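Local coordinates for L-lactate dehydrogenase (Trichomonas vaginalis, PDB 4UUL), which probably catalyses the NAD-dependent interconversion of lactate and pyruvate, with a likely kinship to malate dehydrogenases, at residues V7-A12 with Y18-W23; A51-L56 with A65-T70. The protein carries 1 engineered substitution. All blocks are in the same frame, centred on the assembly; numbering follows the deposited sequence.

Interaction 1. Residues V7-A12 with Y18-W23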
ATOM      1  N   VAL B   7      -1.073   4.722  16.861  1.00 14.18           N
ATOM      2  CA  VAL B   7       0.114   4.405  16.086  1.00 13.20           C
ATOM      3  C   VAL B   7       0.736   5.670  15.560  1.00 13.98           C
ATOM      4  O   VAL B   7       0.105   6.419  14.838  1.00 14.34           O
ATOM      5  CB  VAL B   7      -0.290   3.510  14.870  1.00 15.05           C
ATOM      6  CG1 VAL B   7       0.935   3.210  14.026  1.00 16.27           C
ATOM      7  CG2 VAL B   7      -1.011   2.252  15.327  1.00 16.78           C
ATOM      8  N   LEU B   8       2.007   5.875  15.893  1.00 13.79           N
ATOM      9  CA  LEU B   8       2.767   7.019  15.396  1.00 13.36           C
ATOM     10  C   LEU B   8       3.570   6.623  14.150  1.00 12.27           C
ATOM     11  O   LEU B   8       4.221   5.584  14.113  1.00 12.74           O
ATOM     12  CB  LEU B   8       3.743   7.509  16.461  1.00 14.55           C
ATOM     13  CG  LEU B   8       4.793   8.520  16.017  1.00 15.05           C
ATOM     14  CD1 LEU B   8       4.180   9.835  15.510  1.00 16.29           C
ATOM     15  CD2 LEU B   8       5.774   8.793  17.123  1.00 16.04           C
ATOM     16  N   ILE B   9       3.545   7.490  13.141  1.00 13.05           N
ATOM     17  CA  ILE B   9       4.449   7.440  11.999  1.00 13.41           C
ATOM     18  C   ILE B   9       5.139   8.791  11.892  1.00 13.15           C
ATOM     19  O   ILE B   9       4.472   9.805  11.782  1.00 13.89           O
ATOM     20  CB  ILE B   9       3.706   7.136  10.669  1.00 13.14           C
ATOM     21  CG1 ILE B   9       2.911   5.827  10.785  1.00 13.49           C
ATOM     22  CG2 ILE B   9       4.690   7.107   9.520  1.00 14.97           C
ATOM     23  CD1 ILE B   9       1.925   5.639   9.622  1.00 14.72           C
ATOM     24  N   THR B  10       6.472   8.807  12.029  1.00 13.78           N
ATOM     25  CA  THR B  10       7.233  10.019  11.821  1.00 14.39           C
ATOM     26  C   THR B  10       7.605  10.162  10.366  1.00 15.54           C
ATOM     27  O   THR B  10       7.556   9.199   9.606  1.00 15.34           O
ATOM     28  CB  THR B  10       8.507  10.077  12.711  1.00 14.90           C
ATOM     29  OG1 THR B  10       9.391   9.080  12.234  1.00 15.10           O
ATOM     30  CG2 THR B  10       8.134   9.903  14.152  1.00 16.98           C
ATOM     31  N   GLY B  11       7.971  11.368   9.925  1.00 15.51           N
ATOM     32  CA  GLY B  11       8.196  11.563   8.487  1.00 15.23           C
ATOM     33  C   GLY B  11       6.972  11.223   7.657  1.00 15.40           C
ATOM     34  O   GLY B  11       7.074  10.733   6.532  1.00 16.51           O
ATOM     35  N   ALA B  12       5.791  11.464   8.225  1.00 14.19           N
ATOM     36  CA  ALA B  12       4.572  10.885   7.677  1.00 14.94           C
ATOM     37  C   ALA B  12       4.219  11.354   6.290  1.00 17.02           C
ATOM     38  O   ALA B  12       3.466  10.670   5.628  1.00 17.81           O
ATOM     39  CB  ALA B  12       3.411  11.062   8.634  1.00 15.62           C
ATOM     40  N   TYR B  18       3.166   7.617   3.461  1.00 13.61           N
ATOM     41  CA  TYR B  18       1.964   7.604   2.623  1.00 14.29           C
ATOM     42  C   TYR B  18       1.434   6.163   2.547  1.00 13.21           C
ATOM     43  O   TYR B  18       0.222   5.902   2.734  1.00 15.03           O
ATOM     44  CB  TYR B  18       2.322   8.114   1.249  1.00 15.77           C
ATOM     45  CG  TYR B  18       1.194   8.198   0.243  1.00 15.25           C
ATOM     46  CD1 TYR B  18       0.217   9.173   0.332  1.00 16.95           C
ATOM     47  CD2 TYR B  18       1.144   7.362  -0.813  1.00 16.01           C
ATOM     48  CE1 TYR B  18      -0.804   9.287  -0.612  1.00 16.82           C
ATOM     49  CE2 TYR B  18       0.171   7.472  -1.766  1.00 16.81           C
ATOM     50  CZ  TYR B  18      -0.796   8.426  -1.662  1.00 15.63           C
ATOM     51  OH  TYR B  18      -1.705   8.517  -2.663  1.00 16.68           O
ATOM     52  N   ILE B  19       2.303   5.223   2.185  1.00 12.79           N
ATOM     53  CA  ILE B  19       1.877   3.852   1.992  1.00 12.95           C
ATOM     54  C   ILE B  19       1.548   3.193   3.354  1.00 13.30           C
ATOM     55  O   ILE B  19       0.584   2.444   3.486  1.00 13.56           O
ATOM     56  CB  ILE B  19       2.909   3.014   1.172  1.00 15.05           C
ATOM     57  CG1 ILE B  19       3.160   3.656  -0.183  1.00 17.94           C
ATOM     58  CG2 ILE B  19       2.470   1.582   1.057  1.00 15.89           C
ATOM     59  CD1 ILE B  19       4.307   3.095  -0.948  1.00 20.01           C
ATOM     60  N   LEU B  20       2.465   3.372   4.298  1.00 12.57           N
ATOM     61  CA  LEU B  20       2.294   2.777   5.605  1.00 12.82           C
ATOM     62  C   LEU B  20       0.992   3.172   6.289  1.00 12.52           C
ATOM     63  O   LEU B  20       0.308   2.339   6.881  1.00 13.80           O
ATOM     64  CB  LEU B  20       3.507   3.164   6.440  1.00 14.79           C
ATOM     65  CG  LEU B  20       3.695   2.621   7.812  1.00 16.40           C
ATOM     66  CD1 LEU B  20       3.766   1.082   7.809  1.00 16.78           C
ATOM     67  CD2 LEU B  20       4.980   3.247   8.435  1.00 18.76           C
ATOM     68  N   SER B  21       0.686   4.448   6.249  1.00 12.59           N
ATOM     69  CA  SER B  21      -0.549   4.908   6.859  0.80 14.00           C
ATOM     70  C   SER B  21      -1.766   4.251   6.243  1.00 12.30           C
ATOM     71  O   SER B  21      -2.633   3.800   6.971  1.00 13.46           O
ATOM     72  CB  SER B  21      -0.667   6.431   6.800  0.80 16.18           C
ATOM     73  OG  SER B  21      -0.680   6.904   5.461  0.80 16.61           O
ATOM     74  N   HIS B  22      -1.815   4.177   4.919  1.00 13.09           N
ATOM     75  CA  HIS B  22      -2.962   3.530   4.299  1.00 12.88           C
ATOM     76  C   HIS B  22      -3.033   2.027   4.600  1.00 12.45           C
ATOM     77  O   HIS B  22      -4.101   1.479   4.855  1.00 14.09           O
ATOM     78  CB  HIS B  22      -2.950   3.764   2.787  1.00 13.67           C
ATOM     79  CG  HIS B  22      -3.432   5.115   2.354  1.00 13.81           C
ATOM     80  ND1 HIS B  22      -2.626   6.223   2.305  1.00 14.61           N
ATOM     81  CD2 HIS B  22      -4.659   5.530   1.943  1.00 13.30           C
ATOM     82  CE1 HIS B  22      -3.347   7.265   1.913  1.00 15.24           C
ATOM     83  NE2 HIS B  22      -4.576   6.868   1.698  1.00 15.07           N
ATOM     84  N   TRP B  23      -1.880   1.393   4.624  0.54 12.03           N
ATOM     85  CA  TRP B  23      -1.818  -0.036   4.843  0.54 12.89           C
ATOM     86  C   TRP B  23      -2.305  -0.343   6.245  0.54 13.24           C
ATOM     87  O   TRP B  23      -3.133  -1.222   6.454  0.54 14.70           O
ATOM     88  CB  TRP B  23      -0.399  -0.520   4.601  0.54 14.05           C
ATOM     89  CG  TRP B  23      -0.265  -1.972   4.133  0.54 16.35           C
ATOM     90  CD1 TRP B  23      -1.191  -2.959   4.257  0.54 20.40           C
ATOM     91  CD2 TRP B  23       0.833  -2.554   3.405  0.54 16.65           C
ATOM     92  NE1 TRP B  23      -0.708  -4.145   3.734  0.54 22.48           N
ATOM     93  CE2 TRP B  23       0.522  -3.913   3.181  0.54 20.26           C
ATOM     94  CE3 TRP B  23       2.037  -2.060   2.931  0.54 19.44           C
ATOM     95  CZ2 TRP B  23       1.369  -4.770   2.493  0.54 21.00           C
ATOM     96  CZ3 TRP B  23       2.880  -2.917   2.254  0.54 22.10           C
ATOM     97  CH2 TRP B  23       2.547  -4.251   2.050  0.54 21.81           C
TER
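The carbonyl oxygen of Tyr18 is gripped by the side chain of His22, with ND1 at 2.9 Å from Tyr18 O. The N-H runs nearly straight to this oxygen (167°), which sits in the imidazole plane at the ring edge, and the bond fixes how the ring is turned. A weak backbone bond from His22 N reaches the same oxygen. Contact with the strand itself is apolar. Ile9 points toward the helix, its chain extended about CB-CG1 (chi2 168°), which carries CD1 over the backbone to 3.8 Å from Ser21 CA and 3.9 Å from Ser21 CB. Leu20 meets this side chain from the neighbouring helical position: its CG is 3.9 Å from Ile9 CD1, while its CD2 branch lies 4.0 Å from Ile9 CG2. The contact joins the first strand and first helix of the Rossmann-fold beta-alpha-beta unit that strand 35-40 completes; the glycine-rich segment Gly11 to Gly17, predicted to bind NAD(+), spans the turn after strand 5-10 and the start of helix 15-25. There Tyr18 N and Ala12 O, 3.8 Å apart, are merely in packing distance. With its CG anti to the backbone N (chi1 -175°), Leu20 fills the layer between strand and helix and also touches Phe84 of strand 82-85 and Ile249 of helix 242-257. Tyr18 points away from the strand, and its ring forms a cation-pi contact with Arg236 of the second subunit.

Interaction 2. Residues A51-L56 with A65-T70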
ATOM      1  N   ALA B  51      -2.639  16.485   2.340  1.00 19.96           N
ATOM      2  CA  ALA B  51      -3.034  15.658   1.207  1.00 20.59           C
ATOM      3  C   ALA B  51      -3.155  14.187   1.600  1.00 18.24           C
ATOM      4  O   ALA B  51      -4.085  13.507   1.173  1.00 18.56           O
ATOM      5  CB  ALA B  51      -2.062  15.800   0.049  1.00 23.84           C
ATOM      6  N   LEU B  52      -2.209  13.674   2.377  0.85 18.78           N
ATOM      7  CA  LEU B  52      -2.271  12.283   2.859  0.85 17.76           C
ATOM      8  C   LEU B  52      -3.562  12.060   3.634  0.85 16.90           C
ATOM      9  O   LEU B  52      -4.266  11.100   3.414  0.85 17.71           O
ATOM     10  CB  LEU B  52      -1.031  11.890   3.696  0.85 19.11           C
ATOM     11  CG  LEU B  52      -1.267  10.700   4.656  0.85 19.37           C
ATOM     12  CD1 LEU B  52      -1.523   9.490   3.860  0.85 21.76           C
ATOM     13  CD2 LEU B  52      -0.023  10.492   5.519  0.85 22.25           C
ATOM     14  N   THR B  53      -3.856  12.949   4.579  1.00 17.27           N
ATOM     15  CA  THR B  53      -5.034  12.734   5.397  1.00 18.35           C
ATOM     16  C   THR B  53      -6.306  12.801   4.577  1.00 17.40           C
ATOM     17  O   THR B  53      -7.276  12.093   4.873  1.00 16.15           O
ATOM     18  CB  THR B  53      -5.117  13.631   6.624  1.00 19.78           C
ATOM     19  OG1 THR B  53      -5.273  14.982   6.234  1.00 21.54           O
ATOM     20  CG2 THR B  53      -3.869  13.468   7.486  1.00 21.60           C
ATOM     21  N   MET B  54      -6.317  13.628   3.537  1.00 17.06           N
ATOM     22  CA  MET B  54      -7.505  13.694   2.691  1.00 17.02           C
ATOM     23  C   MET B  54      -7.701  12.340   1.980  1.00 15.98           C
ATOM     24  O   MET B  54      -8.849  11.872   1.811  1.00 16.75           O
ATOM     25  CB  MET B  54      -7.302  14.773   1.683  1.00 18.44           C
ATOM     26  CG  MET B  54      -7.457  16.165   2.231  1.00 20.52           C
ATOM     27  SD  MET B  54      -6.923  17.470   1.058  1.00 28.57           S
ATOM     28  CE  MET B  54      -8.388  17.691   0.087  1.00 32.22           C
ATOM     29  N   GLU B  55      -6.627  11.717   1.507  1.00 15.17           N
ATOM     30  CA  GLU B  55      -6.758  10.393   0.911  1.00 15.17           C
ATOM     31  C   GLU B  55      -7.151   9.346   1.903  1.00 15.15           C
ATOM     32  O   GLU B  55      -7.990   8.471   1.565  1.00 15.37           O
ATOM     33  CB  GLU B  55      -5.539   9.980   0.106  1.00 17.37           C
ATOM     34  CG  GLU B  55      -5.416  10.763  -1.179  1.00 17.73           C
ATOM     35  CD  GLU B  55      -4.517  10.063  -2.154  1.00 17.19           C
ATOM     36  OE1 GLU B  55      -4.938   9.019  -2.723  1.00 16.94           O
ATOM     37  OE2 GLU B  55      -3.352  10.506  -2.328  1.00 18.12           O
ATOM     38  N   LEU B  56      -6.630   9.421   3.124  1.00 14.04           N
ATOM     39  CA  LEU B  56      -7.091   8.478   4.143  1.00 14.96           C
ATOM     40  C   LEU B  56      -8.590   8.606   4.348  1.00 15.25           C
ATOM     41  O   LEU B  56      -9.312   7.608   4.371  1.00 15.12           O
ATOM     42  CB  LEU B  56      -6.370   8.698   5.459  1.00 14.94           C
ATOM     43  CG  LEU B  56      -4.888   8.408   5.531  1.00 15.04           C
ATOM     44  CD1 LEU B  56      -4.334   8.859   6.891  1.00 16.96           C
ATOM     45  CD2 LEU B  56      -4.631   6.920   5.387  1.00 15.66           C
ATOM     46  N   ALA B  65     -10.210   4.877  13.290  1.00 17.31           N
ATOM     47  CA  ALA B  65     -10.957   5.629  14.315  1.00 17.71           C
ATOM     48  C   ALA B  65     -10.765   7.104  14.187  1.00 18.55           C
ATOM     49  O   ALA B  65     -11.643   7.880  14.494  1.00 21.73           O
ATOM     50  CB  ALA B  65     -10.516   5.175  15.704  1.00 20.60           C
ATOM     51  N   GLY B  66      -9.597   7.513  13.729  1.00 18.68           N
ATOM     52  CA  GLY B  66      -9.248   8.915  13.596  1.00 17.96           C
ATOM     53  C   GLY B  66      -7.751   9.081  13.360  1.00 18.32           C
ATOM     54  O   GLY B  66      -7.026   8.094  13.227  1.00 16.59           O
ATOM     55  N   PHE B  67      -7.296  10.329  13.306  1.00 17.13           N
ATOM     56  CA  PHE B  67      -5.901  10.644  13.114  1.00 17.67           C
ATOM     57  C   PHE B  67      -5.661  12.083  13.575  1.00 19.01           C
ATOM     58  O   PHE B  67      -6.591  12.891  13.711  1.00 19.24           O
ATOM     59  CB  PHE B  67      -5.512  10.522  11.638  1.00 17.81           C
ATOM     60  CG  PHE B  67      -6.297  11.417  10.742  1.00 18.97           C
ATOM     61  CD1 PHE B  67      -5.918  12.722  10.533  1.00 21.36           C
ATOM     62  CD2 PHE B  67      -7.430  10.952  10.117  1.00 21.01           C
ATOM     63  CE1 PHE B  67      -6.685  13.569   9.724  1.00 24.13           C
ATOM     64  CE2 PHE B  67      -8.185  11.779   9.314  1.00 23.99           C
ATOM     65  CZ  PHE B  67      -7.800  13.082   9.114  1.00 26.10           C
ATOM     66  N   VAL B  68      -4.392  12.391  13.762  1.00 19.13           N
ATOM     67  CA  VAL B  68      -3.939  13.757  13.953  1.00 20.65           C
ATOM     68  C   VAL B  68      -2.682  13.927  13.108  1.00 20.86           C
ATOM     69  O   VAL B  68      -1.777  13.113  13.143  1.00 19.82           O
ATOM     70  CB  VAL B  68      -3.670  14.114  15.432  1.00 22.29           C
ATOM     71  CG1 VAL B  68      -2.577  13.282  16.074  1.00 23.76           C
ATOM     72  CG2 VAL B  68      -3.374  15.610  15.553  1.00 24.96           C
ATOM     73  N   ALA B  69      -2.680  14.952  12.282  1.00 20.09           N
ATOM     74  CA  ALA B  69      -1.521  15.356  11.481  1.00 19.94           C
ATOM     75  C   ALA B  69      -0.952  16.556  12.155  1.00 19.84           C
ATOM     76  O   ALA B  69      -1.662  17.562  12.407  1.00 21.72           O
ATOM     77  CB  ALA B  69      -1.990  15.781  10.110  1.00 21.69           C
ATOM     78  N   THR B  70       0.322  16.490  12.505  1.00 19.47           N
ATOM     79  CA  THR B  70       0.894  17.501  13.400  1.00 19.31           C
ATOM     80  C   THR B  70       2.383  17.714  13.183  1.00 19.57           C
ATOM     81  O   THR B  70       3.070  16.827  12.654  1.00 18.49           O
ATOM     82  CB  THR B  70       0.615  17.094  14.858  1.00 20.88           C
ATOM     83  OG1 THR B  70       1.000  18.138  15.735  1.00 22.34           O
ATOM     84  CG2 THR B  70       1.351  15.836  15.263  1.00 21.56           C
TER
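Thr53 and Phe67 carry the contact by van der Waals packing between their side chains. Thr53 CB comes to 3.5 Å from Phe67 CE1 and 3.7 Å from Phe67 CZ, and the methyl CG2 leans on the neighbouring part of the ring, 3.7 Å from Phe67 CD1. Phe67 CG stands between its backbone N and carbonyl carbon (chi1 59°), a placement that lifts the ring off the strand toward helix 46-57. A lighter methyl-to-methyl touch follows two residues on, with Ala69 CB 4.0 Å from Thr53 CG2. Helix 46-57 here packs on strand 64-70, the edge strand of the parallel Rossmann sheet and the last element of its second beta-alpha-beta unit; Thr53 also meets Leu39 of the adjacent strand 35-40, and Phe67 reaches back to Glu57. The polar end of Thr53 is satisfied within the helix, where OG1 is hydrogen-bonded to Thr50 O, one turn back. With the hydroxyl engaged there, threonine presents CB and CG2 to the strand as a small hydrocarbon surface; between these two segments the contact is apolar, and its hold depends on the fit of the threonine against the ring and on the alanine methyl.

Interactions 1 and 2 belong to successive beta-alpha-beta units of one Rossmann sheet, their centres about 10 Å apart, with strand 35-40 shared between the units. Helices 15-25 and 46-57 meet directly: Tyr18 OH of interaction 1 lies 2.6 Å from Glu55 OE2 of interaction 2, a probable hydrogen bond. This pair extends into the dimer interface, where Tyr18 OH is also bonded to Ala242 N, and Glu55 OE1 to Ala241 N and Ser243 OG, of the second subunit. On the cofactor side, the Ala69 side chain is about 7 Å from that of Ala12, predicted to bind NAD(+), and about 8 Å from that of Asp41, which binds NADH in another structure of this protein; this apo chain holds no NADH.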